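Local coordinates for protein shikimate dehydrogenase (NADP(+)) (Thermus thermophilus, PDB 2D5C) that catalyses the reversible NADPH-linked reduction of 3-dehydroshikimate to shikimate, the fourth step of chorismate biosynthesis, at residues 83-88 against 233-238; 34-39 against 52-57; 134-139 against 157-162; 202-207 against 213-218. All blocks are in the same frame, centred on the assembly; numbering follows the deposited sequence.

Contact 1. Residues 83-88 against 233-238; sequences AVNTVL and AWQGAL. With SKM ((3R,4S,5R)-3,4,5-trihydroxycyclohex-1-ene-1-carboxylic acid), chain E.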
loop_
_atom_site.group_PDB
_atom_site.type_symbol
_atom_site.label_atom_id
_atom_site.label_comp_id
_atom_site.label_asym_id
_atom_site.label_seq_id
_atom_site.Cartn_x
_atom_site.Cartn_y
_atom_site.Cartn_z
ATOM N N ALA A 83 14.173 9.085 -7.068
ATOM C CA ALA A 83 13.164 8.938 -8.103
ATOM C C ALA A 83 12.185 7.841 -7.724
ATOM O O ALA A 83 12.577 6.804 -7.208
ATOM C CB ALA A 83 13.828 8.603 -9.451
ATOM N N VAL A 84 10.914 8.100 -7.997
ATOM C CA VAL A 84 9.842 7.159 -7.713
ATOM C C VAL A 84 9.192 6.809 -9.047
ATOM O O VAL A 84 8.809 7.703 -9.809
ATOM C CB VAL A 84 8.785 7.803 -6.790
ATOM C CG1 VAL A 84 7.476 7.012 -6.845
ATOM C CG2 VAL A 84 9.325 7.861 -5.347
ATOM N N ASN A 85 9.067 5.514 -9.330
ATOM C CA ASN A 85 8.436 5.076 -10.576
ATOM C C ASN A 85 7.118 4.350 -10.292
ATOM O O ASN A 85 6.355 4.032 -11.208
ATOM C CB ASN A 85 9.381 4.153 -11.352
ATOM C CG ASN A 85 9.259 2.698 -10.932
ATOM O OD1 ASN A 85 9.312 2.370 -9.745
ATOM N ND2 ASN A 85 9.103 1.813 -11.911
ATOM N N THR A 86 6.849 4.094 -9.018
ATOM C CA THR A 86 5.622 3.405 -8.635
ATOM C C THR A 86 4.991 4.046 -7.403
ATOM O O THR A 86 5.656 4.231 -6.379
ATOM C CB THR A 86 5.902 1.921 -8.331
ATOM O OG1 THR A 86 6.475 1.298 -9.488
ATOM C CG2 THR A 86 4.602 1.191 -7.962
ATOM N N VAL A 87 3.712 4.394 -7.520
ATOM C CA VAL A 87 2.975 4.997 -6.421
ATOM C C VAL A 87 1.770 4.133 -6.064
ATOM O O VAL A 87 1.040 3.688 -6.949
ATOM C CB VAL A 87 2.481 6.421 -6.794
ATOM C CG1 VAL A 87 1.688 7.017 -5.630
ATOM C CG2 VAL A 87 3.674 7.306 -7.154
ATOM N N LEU A 88 1.591 3.882 -4.766
ATOM C CA LEU A 88 0.460 3.101 -4.243
ATOM C C LEU A 88 -0.468 4.057 -3.507
ATOM O O LEU A 88 0.001 4.886 -2.731
ATOM C CB LEU A 88 0.952 2.040 -3.251
ATOM C CG LEU A 88 -0.097 1.372 -2.358
ATOM C CD1 LEU A 88 -1.073 0.592 -3.216
ATOM C CD2 LEU A 88 0.592 0.442 -1.343
ATOM N N ALA A 233 9.390 -5.137 -18.292
ATOM C CA ALA A 233 8.466 -6.165 -17.806
ATOM C C ALA A 233 8.618 -6.457 -16.319
ATOM O O ALA A 233 7.622 -6.623 -15.606
ATOM C CB ALA A 233 8.656 -7.450 -18.591
ATOM N N TRP A 234 9.857 -6.539 -15.849
ATOM C CA TRP A 234 10.084 -6.813 -14.439
ATOM C C TRP A 234 9.716 -5.644 -13.530
ATOM O O TRP A 234 9.096 -5.853 -12.480
ATOM C CB TRP A 234 11.536 -7.236 -14.213
ATOM C CG TRP A 234 11.699 -8.707 -14.289
ATOM C CD1 TRP A 234 12.196 -9.429 -15.336
ATOM C CD2 TRP A 234 11.320 -9.654 -13.289
ATOM N NE1 TRP A 234 12.153 -10.772 -15.046
ATOM C CE2 TRP A 234 11.619 -10.939 -13.796
ATOM C CE3 TRP A 234 10.754 -9.541 -12.010
ATOM C CZ2 TRP A 234 11.376 -12.104 -13.070
ATOM C CZ3 TRP A 234 10.509 -10.698 -11.288
ATOM C CH2 TRP A 234 10.823 -11.967 -11.820
ATOM N N GLN A 235 10.084 -4.421 -13.903
ATOM C CA GLN A 235 9.715 -3.306 -13.041
ATOM C C GLN A 235 8.191 -3.219 -12.973
ATOM O O GLN A 235 7.623 -2.845 -11.937
ATOM C CB GLN A 235 10.342 -1.986 -13.521
ATOM C CG GLN A 235 9.847 -1.424 -14.864
ATOM C CD GLN A 235 8.480 -0.766 -14.789
ATOM O OE1 GLN A 235 8.164 -0.052 -13.827
ATOM N NE2 GLN A 235 7.664 -0.980 -15.822
ATOM N N GLY A 236 7.530 -3.600 -14.073
ATOM C CA GLY A 236 6.077 -3.574 -14.111
ATOM C C GLY A 236 5.464 -4.668 -13.246
ATOM O O GLY A 236 4.526 -4.402 -12.487
ATOM N N ALA A 237 5.967 -5.894 -13.352
ATOM C CA ALA A 237 5.439 -6.999 -12.549
ATOM C C ALA A 237 5.619 -6.695 -11.068
ATOM O O ALA A 237 4.736 -6.959 -10.247
ATOM C CB ALA A 237 6.158 -8.305 -12.890
ATOM N N LEU A 238 6.775 -6.136 -10.730
ATOM C CA LEU A 238 7.043 -5.794 -9.337
ATOM C C LEU A 238 6.107 -4.707 -8.844
ATOM O O LEU A 238 5.696 -4.721 -7.679
ATOM C CB LEU A 238 8.495 -5.345 -9.162
ATOM C CG LEU A 238 9.540 -6.438 -9.366
ATOM C CD1 LEU A 238 10.926 -5.827 -9.253
ATOM C CD2 LEU A 238 9.358 -7.542 -8.346
HETATM O O12 SKM E . 9.710 3.013 -14.570
HETATM C C8 SKM E . 8.945 2.737 -15.752
HETATM C C6 SKM E . 7.487 3.236 -15.553
HETATM O O7 SKM E . 6.917 2.571 -14.428
HETATM C C5 SKM E . 6.620 2.952 -16.808
HETATM C C4 SKM E . 7.374 3.171 -18.121
HETATM C C1 SKM E . 6.585 3.147 -19.380
HETATM O O2 SKM E . 5.255 2.945 -19.330
HETATM O O3 SKM E . 7.131 3.312 -20.463
HETATM C C10 SKM E . 8.692 3.381 -18.191
HETATM C C9 SKM E . 9.600 3.437 -16.981
HETATM O O11 SKM E . 9.854 4.816 -16.666
#

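Contact 2. Residues 34-39 against 52-57; sequences EAWDTP and RAFRGV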
loop_
_atom_site.group_PDB
_atom_site.type_symbol
_atom_site.label_atom_id
_atom_site.label_comp_id
_atom_site.label_asym_id
_atom_site.label_seq_id
_atom_site.Cartn_x
_atom_site.Cartn_y
_atom_site.Cartn_z
ATOM N N GLU A 34 -4.549 2.744 -17.936
ATOM C CA GLU A 34 -4.518 3.723 -19.018
ATOM C C GLU A 34 -3.265 4.599 -19.006
ATOM O O GLU A 34 -2.546 4.678 -18.005
ATOM C CB GLU A 34 -5.739 4.640 -18.907
ATOM C CG GLU A 34 -5.794 5.383 -17.569
ATOM C CD GLU A 34 -6.742 6.569 -17.565
ATOM O OE1 GLU A 34 -6.542 7.499 -18.375
ATOM O OE2 GLU A 34 -7.681 6.573 -16.743
ATOM N N ALA A 35 -3.013 5.255 -20.135
ATOM C CA ALA A 35 -1.890 6.172 -20.273
ATOM C C ALA A 35 -2.506 7.560 -20.136
ATOM O O ALA A 35 -3.404 7.914 -20.897
ATOM C CB ALA A 35 -1.241 6.013 -21.639
ATOM N N TRP A 36 -2.042 8.339 -19.164
ATOM C CA TRP A 36 -2.586 9.673 -18.931
ATOM C C TRP A 36 -1.499 10.728 -19.073
ATOM O O TRP A 36 -0.664 10.889 -18.184
ATOM C CB TRP A 36 -3.194 9.738 -17.527
ATOM C CG TRP A 36 -4.075 10.922 -17.254
ATOM C CD1 TRP A 36 -4.236 12.034 -18.033
ATOM C CD2 TRP A 36 -4.907 11.118 -16.104
ATOM N NE1 TRP A 36 -5.114 12.907 -17.438
ATOM C CE2 TRP A 36 -5.538 12.370 -16.253
ATOM C CE3 TRP A 36 -5.177 10.356 -14.961
ATOM C CZ2 TRP A 36 -6.426 12.879 -15.300
ATOM C CZ3 TRP A 36 -6.060 10.863 -14.013
ATOM C CH2 TRP A 36 -6.673 12.114 -14.191
ATOM N N ASP A 37 -1.516 11.450 -20.190
ATOM C CA ASP A 37 -0.517 12.485 -20.438
ATOM C C ASP A 37 -0.502 13.481 -19.287
ATOM O O ASP A 37 -1.510 14.137 -19.002
ATOM C CB ASP A 37 -0.815 13.218 -21.748
ATOM C CG ASP A 37 0.310 14.145 -22.161
ATOM O OD1 ASP A 37 1.371 13.640 -22.584
ATOM O OD2 ASP A 37 0.137 15.379 -22.053
ATOM N N THR A 38 0.649 13.595 -18.633
ATOM C CA THR A 38 0.799 14.488 -17.496
ATOM C C THR A 38 2.093 15.289 -17.539
ATOM O O THR A 38 3.177 14.756 -17.293
ATOM C CB THR A 38 0.761 13.694 -16.163
ATOM O OG1 THR A 38 -0.487 12.996 -16.062
ATOM C CG2 THR A 38 0.896 14.635 -14.971
ATOM N N PRO A 39 1.996 16.580 -17.886
ATOM C CA PRO A 39 3.185 17.435 -17.945
ATOM C C PRO A 39 3.568 17.814 -16.520
ATOM O O PRO A 39 2.713 17.862 -15.637
ATOM C CB PRO A 39 2.703 18.649 -18.742
ATOM C CG PRO A 39 1.593 18.089 -19.585
ATOM C CD PRO A 39 0.870 17.215 -18.595
ATOM N N ARG A 52 -7.841 9.970 -5.141
ATOM C CA ARG A 52 -9.262 9.641 -5.117
ATOM C C ARG A 52 -9.731 8.508 -6.022
ATOM O O ARG A 52 -10.635 7.752 -5.647
ATOM C CB ARG A 52 -10.087 10.886 -5.466
ATOM C CG ARG A 52 -9.791 12.130 -4.650
ATOM C CD ARG A 52 -10.486 13.333 -5.281
ATOM N NE ARG A 52 -10.187 14.592 -4.602
ATOM C CZ ARG A 52 -10.639 14.927 -3.395
ATOM N NH1 ARG A 52 -11.422 14.094 -2.719
ATOM N NH2 ARG A 52 -10.306 16.097 -2.863
ATOM N N ALA A 53 -9.127 8.368 -7.198
ATOM C CA ALA A 53 -9.604 7.356 -8.133
ATOM C C ALA A 53 -8.679 6.265 -8.663
ATOM O O ALA A 53 -9.101 5.490 -9.520
ATOM C CB ALA A 53 -10.275 8.062 -9.312
ATOM N N PHE A 54 -7.441 6.179 -8.182
ATOM C CA PHE A 54 -6.545 5.126 -8.667
ATOM C C PHE A 54 -5.922 4.348 -7.530
ATOM O O PHE A 54 -5.586 4.924 -6.498
ATOM C CB PHE A 54 -5.420 5.706 -9.528
ATOM C CG PHE A 54 -5.891 6.256 -10.839
ATOM C CD1 PHE A 54 -6.631 7.428 -10.886
ATOM C CD2 PHE A 54 -5.621 5.580 -12.027
ATOM C CE1 PHE A 54 -7.103 7.928 -12.105
ATOM C CE2 PHE A 54 -6.086 6.066 -13.250
ATOM C CZ PHE A 54 -6.828 7.242 -13.288
ATOM N N ARG A 55 -5.769 3.036 -7.722
ATOM C CA ARG A 55 -5.143 2.202 -6.694
ATOM C C ARG A 55 -3.634 2.409 -6.754
ATOM O O ARG A 55 -2.943 2.312 -5.743
ATOM C CB ARG A 55 -5.452 0.727 -6.934
ATOM C CG ARG A 55 -4.581 -0.239 -6.145
ATOM C CD ARG A 55 -4.807 -0.140 -4.639
ATOM N NE ARG A 55 -4.143 -1.237 -3.946
ATOM C CZ ARG A 55 -4.236 -1.469 -2.640
ATOM N NH1 ARG A 55 -4.975 -0.677 -1.869
ATOM N NH2 ARG A 55 -3.579 -2.490 -2.098
ATOM N N GLY A 56 -3.132 2.672 -7.955
ATOM C CA GLY A 56 -1.710 2.892 -8.133
ATOM C C GLY A 56 -1.403 3.416 -9.516
ATOM O O GLY A 56 -2.217 3.305 -10.433
ATOM N N VAL A 57 -0.233 4.019 -9.662
ATOM C CA VAL A 57 0.178 4.535 -10.958
ATOM C C VAL A 57 1.670 4.397 -11.076
ATOM O O VAL A 57 2.383 4.328 -10.068
ATOM C CB VAL A 57 -0.156 6.045 -11.154
ATOM C CG1 VAL A 57 -1.649 6.279 -11.088
ATOM C CG2 VAL A 57 0.586 6.893 -10.105
#

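Contact 3. Residues 134-139 against 157-162; sequences ALREAG and EEFGLR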
loop_
_atom_site.group_PDB
_atom_site.type_symbol
_atom_site.label_atom_id
_atom_site.label_comp_id
_atom_site.label_asym_id
_atom_site.label_seq_id
_atom_site.Cartn_x
_atom_site.Cartn_y
_atom_site.Cartn_z
ATOM N N ALA A 134 20.988 -0.393 -8.038
ATOM C CA ALA A 134 20.797 -1.830 -8.129
ATOM C C ALA A 134 22.121 -2.577 -8.274
ATOM O O ALA A 134 22.342 -3.598 -7.604
ATOM C CB ALA A 134 19.883 -2.151 -9.303
ATOM N N LEU A 135 23.009 -2.088 -9.143
ATOM C CA LEU A 135 24.292 -2.753 -9.340
ATOM C C LEU A 135 25.140 -2.658 -8.084
ATOM O O LEU A 135 25.934 -3.553 -7.802
ATOM C CB LEU A 135 25.051 -2.136 -10.512
ATOM C CG LEU A 135 24.394 -2.338 -11.872
ATOM C CD1 LEU A 135 25.177 -1.576 -12.921
ATOM C CD2 LEU A 135 24.358 -3.824 -12.205
ATOM N N ARG A 136 24.970 -1.573 -7.327
ATOM C CA ARG A 136 25.733 -1.405 -6.084
ATOM C C ARG A 136 25.222 -2.429 -5.070
ATOM O O ARG A 136 26.002 -3.068 -4.344
ATOM C CB ARG A 136 25.548 0.012 -5.509
ATOM C CG ARG A 136 26.416 0.258 -4.249
ATOM C CD ARG A 136 26.074 1.563 -3.513
ATOM N NE ARG A 136 24.770 1.521 -2.848
ATOM C CZ ARG A 136 24.412 2.338 -1.859
ATOM N NH1 ARG A 136 25.263 3.257 -1.422
ATOM N NH2 ARG A 136 23.204 2.239 -1.304
ATOM N N GLU A 137 23.906 -2.586 -5.029
ATOM C CA GLU A 137 23.270 -3.511 -4.100
ATOM C C GLU A 137 23.701 -4.939 -4.404
ATOM O O GLU A 137 23.842 -5.768 -3.491
ATOM C CB GLU A 137 21.751 -3.380 -4.197
ATOM C CG GLU A 137 20.973 -4.348 -3.318
ATOM C CD GLU A 137 19.487 -4.031 -3.294
ATOM O OE1 GLU A 137 18.969 -3.543 -4.321
ATOM O OE2 GLU A 137 18.839 -4.281 -2.255
ATOM N N ALA A 138 23.908 -5.218 -5.689
ATOM C CA ALA A 138 24.334 -6.547 -6.129
ATOM C C ALA A 138 25.810 -6.801 -5.835
ATOM O O ALA A 138 26.333 -7.888 -6.104
ATOM C CB ALA A 138 24.060 -6.711 -7.617
ATOM N N GLY A 139 26.494 -5.795 -5.300
ATOM C CA GLY A 139 27.892 -5.949 -4.953
ATOM C C GLY A 139 28.928 -5.772 -6.045
ATOM O O GLY A 139 30.054 -6.242 -5.895
ATOM N N GLU A 157 29.638 10.069 -5.422
ATOM C CA GLU A 157 29.955 10.455 -4.051
ATOM C C GLU A 157 28.875 9.996 -3.078
ATOM O O GLU A 157 29.186 9.547 -1.973
ATOM C CB GLU A 157 30.139 11.976 -3.956
ATOM C CG GLU A 157 31.202 12.494 -4.909
ATOM C CD GLU A 157 31.339 14.004 -4.891
ATOM O OE1 GLU A 157 30.353 14.698 -4.568
ATOM O OE2 GLU A 157 32.435 14.495 -5.216
ATOM N N GLU A 158 27.612 10.103 -3.484
ATOM C CA GLU A 158 26.507 9.694 -2.605
ATOM C C GLU A 158 26.445 8.191 -2.390
ATOM O O GLU A 158 26.210 7.726 -1.267
ATOM C CB GLU A 158 25.164 10.179 -3.176
ATOM C CG GLU A 158 25.017 11.699 -3.220
ATOM C CD GLU A 158 24.006 12.177 -4.258
ATOM O OE1 GLU A 158 23.881 13.407 -4.437
ATOM O OE2 GLU A 158 23.341 11.328 -4.896
ATOM N N PHE A 159 26.668 7.427 -3.459
ATOM C CA PHE A 159 26.598 5.965 -3.381
ATOM C C PHE A 159 27.947 5.303 -3.141
ATOM O O PHE A 159 28.011 4.088 -2.927
ATOM C CB PHE A 159 26.023 5.374 -4.677
ATOM C CG PHE A 159 24.552 5.651 -4.903
ATOM C CD1 PHE A 159 23.812 6.437 -4.023
ATOM C CD2 PHE A 159 23.913 5.122 -6.021
ATOM C CE1 PHE A 159 22.460 6.691 -4.254
ATOM C CE2 PHE A 159 22.556 5.372 -6.263
ATOM C CZ PHE A 159 21.834 6.160 -5.375
ATOM N N GLY A 160 29.020 6.089 -3.198
ATOM C CA GLY A 160 30.344 5.529 -2.999
ATOM C C GLY A 160 30.837 4.764 -4.216
ATOM O O GLY A 160 31.408 3.684 -4.085
ATOM N N LEU A 161 30.612 5.326 -5.401
ATOM C CA LEU A 161 31.035 4.700 -6.653
ATOM C C LEU A 161 32.183 5.507 -7.267
ATOM O O LEU A 161 32.860 6.257 -6.568
ATOM C CB LEU A 161 29.860 4.658 -7.636
ATOM C CG LEU A 161 28.537 4.226 -6.993
ATOM C CD1 LEU A 161 27.398 4.299 -8.004
ATOM C CD2 LEU A 161 28.700 2.823 -6.444
ATOM N N ARG A 162 32.393 5.361 -8.576
ATOM C CA ARG A 162 33.464 6.085 -9.260
ATOM C C ARG A 162 32.950 6.804 -10.507
ATOM O O ARG A 162 32.344 6.185 -11.383
ATOM C CB ARG A 162 34.571 5.107 -9.669
ATOM C CG ARG A 162 35.722 5.758 -10.426
ATOM C CD ARG A 162 36.746 4.737 -10.897
ATOM N NE ARG A 162 37.864 5.390 -11.570
ATOM C CZ ARG A 162 38.855 4.753 -12.186
ATOM N NH1 ARG A 162 38.883 3.426 -12.222
ATOM N NH2 ARG A 162 39.816 5.450 -12.775
#

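Contact 4. Residues 202-207 against 213-218; sequences AVDLVY and RFLREA. With SO4 (sulfate ion), chain C.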
loop_
_atom_site.group_PDB
_atom_site.type_symbol
_atom_site.label_atom_id
_atom_site.label_comp_id
_atom_site.label_asym_id
_atom_site.label_seq_id
_atom_site.Cartn_x
_atom_site.Cartn_y
_atom_site.Cartn_z
ATOM N N ALA A 202 26.183 -5.547 -22.740
ATOM C CA ALA A 202 25.576 -4.221 -22.839
ATOM C C ALA A 202 24.063 -4.325 -22.713
ATOM O O ALA A 202 23.443 -5.268 -23.214
ATOM C CB ALA A 202 25.946 -3.561 -24.168
ATOM N N VAL A 203 23.472 -3.356 -22.021
ATOM C CA VAL A 203 22.028 -3.319 -21.823
ATOM C C VAL A 203 21.546 -1.915 -22.140
ATOM O O VAL A 203 22.202 -0.941 -21.765
ATOM C CB VAL A 203 21.659 -3.653 -20.359
ATOM C CG1 VAL A 203 20.148 -3.636 -20.187
ATOM C CG2 VAL A 203 22.241 -5.028 -19.979
ATOM N N ASP A 204 20.435 -1.809 -22.866
ATOM C CA ASP A 204 19.897 -0.491 -23.216
ATOM C C ASP A 204 18.492 -0.368 -22.634
ATOM O O ASP A 204 17.658 -1.248 -22.834
ATOM C CB ASP A 204 19.850 -0.312 -24.752
ATOM C CG ASP A 204 19.737 1.157 -25.180
ATOM O OD1 ASP A 204 19.300 1.985 -24.355
ATOM O OD2 ASP A 204 20.068 1.495 -26.349
ATOM N N LEU A 205 18.239 0.709 -21.890
ATOM C CA LEU A 205 16.924 0.939 -21.310
ATOM C C LEU A 205 15.970 1.491 -22.374
ATOM O O LEU A 205 14.753 1.375 -22.233
ATOM C CB LEU A 205 17.007 1.927 -20.133
ATOM C CG LEU A 205 17.971 1.584 -18.995
ATOM C CD1 LEU A 205 17.646 2.429 -17.760
ATOM C CD2 LEU A 205 17.861 0.119 -18.667
ATOM N N VAL A 206 16.529 2.108 -23.415
ATOM C CA VAL A 206 15.725 2.642 -24.515
ATOM C C VAL A 206 15.237 1.439 -25.312
ATOM O O VAL A 206 16.043 0.570 -25.689
ATOM C CB VAL A 206 16.559 3.540 -25.467
ATOM C CG1 VAL A 206 15.753 3.857 -26.745
ATOM C CG2 VAL A 206 16.953 4.831 -24.762
ATOM N N TYR A 207 13.929 1.372 -25.555
ATOM C CA TYR A 207 13.364 0.266 -26.326
ATOM C C TYR A 207 12.545 0.742 -27.534
ATOM O O TYR A 207 11.759 -0.014 -28.100
ATOM C CB TYR A 207 12.535 -0.661 -25.425
ATOM C CG TYR A 207 11.438 0.026 -24.649
ATOM C CD1 TYR A 207 10.263 0.431 -25.275
ATOM C CD2 TYR A 207 11.590 0.295 -23.289
ATOM C CE1 TYR A 207 9.261 1.093 -24.566
ATOM C CE2 TYR A 207 10.601 0.953 -22.573
ATOM C CZ TYR A 207 9.442 1.350 -23.214
ATOM O OH TYR A 207 8.467 2.004 -22.502
ATOM N N ARG A 213 20.784 1.874 -32.027
ATOM C CA ARG A 213 22.105 1.920 -32.619
ATOM C C ARG A 213 23.110 1.375 -31.593
ATOM O O ARG A 213 23.952 0.553 -31.926
ATOM C CB ARG A 213 22.478 3.344 -33.027
ATOM C CG ARG A 213 23.814 3.390 -33.732
ATOM C CD ARG A 213 24.186 4.759 -34.295
ATOM N NE ARG A 213 25.551 4.687 -34.810
ATOM C CZ ARG A 213 26.401 5.703 -34.878
ATOM N NH1 ARG A 213 26.043 6.918 -34.476
ATOM N NH2 ARG A 213 27.634 5.484 -35.313
ATOM N N PHE A 214 22.996 1.830 -30.342
ATOM C CA PHE A 214 23.871 1.378 -29.248
ATOM C C PHE A 214 23.917 -0.161 -29.142
ATOM O O PHE A 214 24.993 -0.765 -29.037
ATOM C CB PHE A 214 23.352 1.976 -27.927
ATOM C CG PHE A 214 24.052 1.474 -26.684
ATOM C CD1 PHE A 214 25.230 2.066 -26.241
ATOM C CD2 PHE A 214 23.491 0.459 -25.923
ATOM C CE1 PHE A 214 25.834 1.657 -25.045
ATOM C CE2 PHE A 214 24.089 0.038 -24.719
ATOM C CZ PHE A 214 25.260 0.643 -24.283
ATOM N N LEU A 215 22.752 -0.796 -29.149
ATOM C CA LEU A 215 22.714 -2.251 -29.024
ATOM C C LEU A 215 23.273 -2.947 -30.253
ATOM O O LEU A 215 23.939 -3.970 -30.136
ATOM C CB LEU A 215 21.290 -2.751 -28.765
ATOM C CG LEU A 215 20.760 -2.557 -27.335
ATOM C CD1 LEU A 215 19.316 -3.026 -27.277
ATOM C CD2 LEU A 215 21.619 -3.339 -26.339
ATOM N N ARG A 216 22.988 -2.402 -31.430
ATOM C CA ARG A 216 23.506 -2.996 -32.655
ATOM C C ARG A 216 25.026 -2.874 -32.669
ATOM O O ARG A 216 25.723 -3.778 -33.115
ATOM C CB ARG A 216 22.885 -2.314 -33.881
ATOM C CG ARG A 216 21.415 -2.661 -34.100
ATOM C CD ARG A 216 20.763 -1.712 -35.109
ATOM N NE ARG A 216 19.364 -2.028 -35.390
ATOM C CZ ARG A 216 18.962 -2.948 -36.271
ATOM N NH1 ARG A 216 19.852 -3.651 -36.957
ATOM N NH2 ARG A 216 17.668 -3.148 -36.490
ATOM N N GLU A 217 25.548 -1.758 -32.170
ATOM C CA GLU A 217 26.994 -1.574 -32.119
ATOM C C GLU A 217 27.599 -2.569 -31.139
ATOM O O GLU A 217 28.637 -3.180 -31.410
ATOM C CB GLU A 217 27.339 -0.159 -31.653
ATOM C CG GLU A 217 27.101 0.896 -32.702
ATOM C CD GLU A 217 27.283 2.298 -32.143
ATOM O OE1 GLU A 217 26.783 2.544 -31.030
ATOM O OE2 GLU A 217 27.916 3.144 -32.809
ATOM N N ALA A 218 26.952 -2.711 -29.988
ATOM C CA ALA A 218 27.446 -3.620 -28.960
ATOM C C ALA A 218 27.442 -5.064 -29.464
ATOM O O ALA A 218 28.412 -5.801 -29.271
ATOM C CB ALA A 218 26.592 -3.501 -27.699
HETATM S S SO4 C . 30.647 7.103 -34.085
HETATM O O1 SO4 C . 30.713 5.538 -33.656
HETATM O O2 SO4 C . 31.903 7.662 -33.645
HETATM O O3 SO4 C . 30.467 7.206 -35.379
HETATM O O4 SO4 C . 29.588 7.622 -33.264
#

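Contact 1. Residues 83-88 against 233-238
Asn85 and Gln235 meet at two hydroxyls of the bound shikimate, one from a classic beta bulge (Asn85 and Thr86, both facing Phe97) in the substrate-binding domain, the other from helix 229-244. The site illustrates how a small ligand can supply the bonds between two segments that hardly touch. The hydrogen bonds that link the two segments run through these hydroxyls, O12 and O7, on neighbouring ring carbons. Asn85 ND2 donates to O12 of shikimate at 3.0 Å with an N-H...O angle of 157°, and makes a weak, bent bond to O7 at 3.4 Å. O7 in turn gives its proton to Gln235 OE1, at 3.0 Å, and so stands between the two amides. The far ends of these amides are tied down by the backbone: Asn85 OD1 receives the N-H of Thr99, while Gln235 NE2 reaches back to Leu232 O, which probably settles which end of each amide faces the substrate. Asp100, Lys64, Thr60, Ser14 and Ser16 also hydrogen-bond shikimate, Lys64 being the proton acceptor. Polar proximity without a hydrogen bond is the second kind of interaction. The two amides cross with their planes 72° apart, and Gln235 bends at its second torsion to turn OE1 inward. Asn85 ND2 comes to 2.8 Å from Gln235 OE1, yet its N-H groups point poorly at that oxygen.

Contact 2. Residues 34-39 against 52-57
Phe54 offers its outer rim to two side chains of strand 31-37, Glu34 and Trp36, a compact example of how side-chain torsions let groups meet across a gap between backbones. Trp36 extends from the strand with CG anti to the backbone N (chi1 -166°), which carries the six-membered part of the indole across to Phe54. Phe54 instead places CG beside its own N (chi1 -69°), sending the ring back toward the strand. CZ3 of Trp36 and CE1 of Phe54 meet at 3.7 Å, the phenyl carbon lying at the indole edge. The ring planes differ by 35°, an oblique pairing. Glu34 stretches out beyond CG, and its OE2 comes up 3.6 Å from Phe54 CZ, in the ring plane. The contact ties the first strand of a beta-alpha-beta crossover (strand 31-37, helix 43-53, strand 56-59) to the link between its helix and second strand; strand 2-8 lies between the two strands, and its Ala5 touches both Glu34 and Phe54. Arg46 of the helix adds a cation-pi contact to Trp36. With no hydrogen bond across it, the contact relies on apolar packing, probably helped by weak attraction between the carboxylate and the positive C-H rim of Phe54.

Contact 3. Residues 134-139 against 157-162
Arg136 lies across the end of helix 149-159, with its side chain at about a right angle to that of Phe159. Its chain runs straight as far as CD and then bends at chi3 (70°), which folds the guanidinium onto Phe159. There NH1 donates to Phe159 O at 3.2 Å with an N-H...O angle of 164°, the oxygen lying in the guanidinium plane. One face of the same group covers Phe159 CG, and CZ stands 5.0 Å from the ring centroid, an off-centre cation-pi contact with the planes 37° apart. The setting is the Rossmann-type NADP-binding domain, where helices 126-137 and 149-159 are joined through strand 142-145. With an alanine in place of Arg136 the bond and the cation both go, which is likely to leave Phe159 O without this donor at the helix end. Leu161, just beyond the positive-phi Gly160, packs against the aliphatic part of the arginine, its CD2 lying 4.1 Å from Arg136 CG, and also touches Val142 and Val144 of strand 142-145.

Contact 4. Residues 202-207 against 213-218
In the beta-alpha-beta unit formed by strand 201-204, helix 213-220 and strand 224-226, Ala202 and Asp204 lie against Phe214, Leu215 and Ala218. Strand and helix run almost antiparallel, at 165°, with their axes 8.5 Å apart. The small Ala202 and Ala218 meet CB to CB at 3.6 Å. Phe214 CE2 comes to 3.6 Å from Val203 O. Asp204 shows how a buried acid can serve both packing and turn formation. Its CB rests on Leu215 CG at 3.5 Å, while OD2 lies 3.6 Å from Phe214 CD2, the carboxylate standing steeply to the ring, at 77°. OD1 takes the N-H of Val206 at 2.9 Å from above the carboxylate plane, an Asx turn, and is also bonded to Asn177 ND2; OD2 is held by Thr212 OG1, just ahead of the helix. A leucine at Asp204 would probably leave the Val206 N-H and the Thr212 hydroxyl without their carboxylate partner, so that the turn could shift. Leu205, which binds NADP, lies within that turn, and Tyr207, which binds shikimate, follows it. At the outer side of the helix Arg213 NH2 makes a weak bond to O3 of a sulfate, probably from the crystallisation liquor. Leu205 and Tyr207 touch helix 229-244. Inward, Leu215 and Ala218 pack on Val225 of strand 224-226, and Phe214 on Leu175 of strand 174-177.

In the fold
From the N terminus, contact 2 comes first, closing a short helical loop of 12 residues at the edge of the substrate-binding domain. Contact 1 opens only after it, yet the two touch: Val57 O and Val87 N, on neighbouring strands of the mixed sheet, are probably hydrogen-bonded at 2.9 Å. Contact 1 then spans 144 residues, returning on helix 229-244. Nested within that span, and in series with each other, are contact 3, between successive helices of the NADP-binding domain, and contact 4, between strand and helix further along its parallel sheet. Their centres lie about 22 Å apart. Contacts 2, 3 and 4 are thus local closures, while 83-88 against 233-238 is the long-range one, at the substrate.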